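Local coordinates for hypothetical 30.2 KD protein c25g10.02 IN chromosome I (Schizosaccharomyces pombe, PDB 1KCF) that resolves Holliday junctions as a homodimeric mitochondrial endonuclease, cutting four-way DNA at the point of strand exchange, and is probably important for mitochondrial DNA maintenance, at residues Phe56-Asn60 / Met239-Ala243. Residues are numbered along the deposited sequence; the frame is centred on the assembly and turned at random.
Sequences FASQN and MRWQA
M239 reaches from helix 224-253 to A57 and Q59 on strand 52-59, a worked example of how the RNase H-like fold of the RuvC resolvase family packs a helix against its mixed sheet, here with one long apolar side chain at the centre of the contact. The 56-59 and 239-243 segments run nearly parallel, their axes 20° apart and 9.9 Å at closest approach. In the tight part, A57 and M239 are both buried. With CG anti to its carbonyl carbon (chi1 -71°), the M239 chain extends toward the sheet and bends at its last torsion; its SD lies 4.2 Å from A57 CB. V42 and V65, on the two flanking strands, also touch M239. The looser side is partly exposed: Q59 runs alongside M239 the other way, from strand toward helix, bringing the end of its side chain to M239 and A243, while R240 turns aside toward helix 168-179. A glycine in place of Q59 would probably open a gap over the M239 side chain and beside A243, since the whole Q59 chain would be gone. Behind the strand, the S58 hydroxyl is hydrogen-bonded to H68 and to the backbone of R41. Along the helix, A243 N bonds to M239 O at 3.2 Å.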
# COMPACT_ATOMS: atom_id res chain seq x y z
N PHE A 56 3.92 19.24 -12.06
CA PHE A 56 5.23 18.85 -12.56
C PHE A 56 5.98 20.15 -12.88
O PHE A 56 5.54 20.93 -13.72
CB PHE A 56 5.06 17.98 -13.81
CG PHE A 56 6.35 17.39 -14.34
CD1 PHE A 56 7.23 16.72 -13.50
CD2 PHE A 56 6.67 17.49 -15.70
CE1 PHE A 56 8.40 16.16 -13.99
CE2 PHE A 56 7.84 16.93 -16.20
CZ PHE A 56 8.71 16.26 -15.34
N ALA A 57 7.09 20.38 -12.19
CA ALA A 57 7.85 21.60 -12.38
C ALA A 57 9.36 21.45 -12.29
O ALA A 57 9.87 20.39 -11.92
CB ALA A 57 7.39 22.63 -11.37
N SER A 58 10.07 22.52 -12.62
CA SER A 58 11.53 22.56 -12.57
C SER A 58 11.99 23.91 -12.02
O SER A 58 11.30 24.92 -12.19
CB SER A 58 12.12 22.36 -13.97
OG SER A 58 11.76 21.11 -14.52
N GLN A 59 13.14 23.93 -11.36
CA GLN A 59 13.65 25.18 -10.81
C GLN A 59 14.51 25.89 -11.84
O GLN A 59 15.42 25.30 -12.43
CB GLN A 59 14.48 24.91 -9.55
CG GLN A 59 14.81 26.18 -8.78
CD GLN A 59 14.36 26.11 -7.33
OE1 GLN A 59 14.89 25.33 -6.54
NE2 GLN A 59 13.37 26.92 -6.98
N ASN A 60 14.19 27.16 -12.06
CA ASN A 60 14.87 28.00 -13.03
C ASN A 60 16.24 28.48 -12.55
O ASN A 60 16.56 28.40 -11.36
CB ASN A 60 13.98 29.21 -13.34
CG ASN A 60 14.40 29.94 -14.58
OD1 ASN A 60 14.57 29.34 -15.64
ND2 ASN A 60 14.55 31.26 -14.47
N MET A 239 10.89 22.75 -3.69
CA MET A 239 11.99 23.23 -4.52
C MET A 239 12.68 24.41 -3.86
O MET A 239 13.89 24.56 -3.98
CB MET A 239 11.47 23.62 -5.90
CG MET A 239 11.06 22.41 -6.73
SD MET A 239 10.03 22.86 -8.14
CE MET A 239 11.10 23.97 -8.97
N ARG A 240 11.92 25.24 -3.15
CA ARG A 240 12.50 26.39 -2.48
C ARG A 240 13.31 25.92 -1.29
O ARG A 240 14.35 26.51 -0.97
CB ARG A 240 11.41 27.37 -2.04
CG ARG A 240 10.63 27.97 -3.20
CD ARG A 240 9.73 29.13 -2.75
NE ARG A 240 10.49 30.35 -2.51
CZ ARG A 240 9.96 31.49 -2.08
NH1 ARG A 240 8.66 31.58 -1.83
NH2 ARG A 240 10.73 32.56 -1.89
N TRP A 241 12.86 24.85 -0.63
CA TRP A 241 13.60 24.32 0.52
C TRP A 241 14.99 23.91 0.06
O TRP A 241 15.98 24.22 0.70
CB TRP A 241 12.92 23.09 1.13
CG TRP A 241 11.57 23.35 1.71
CD1 TRP A 241 11.05 24.55 2.09
CD2 TRP A 241 10.56 22.37 1.98
NE1 TRP A 241 9.78 24.38 2.58
CE2 TRP A 241 9.46 23.05 2.53
CE3 TRP A 241 10.49 20.98 1.83
CZ2 TRP A 241 8.28 22.39 2.92
CZ3 TRP A 241 9.32 20.32 2.21
CH2 TRP A 241 8.23 21.03 2.75
N GLN A 242 15.04 23.20 -1.07
CA GLN A 242 16.30 22.73 -1.61
C GLN A 242 17.21 23.90 -1.96
O GLN A 242 18.43 23.82 -1.81
CB GLN A 242 16.07 21.86 -2.85
CG GLN A 242 15.04 20.75 -2.66
CD GLN A 242 15.16 20.04 -1.33
OE1 GLN A 242 16.24 19.56 -0.97
NE2 GLN A 242 14.06 19.99 -0.58
N ALA A 243 16.61 24.99 -2.43
CA ALA A 243 17.37 26.18 -2.79
C ALA A 243 17.96 26.78 -1.52
O ALA A 243 19.16 27.09 -1.46
CB ALA A 243 16.47 27.19 -3.48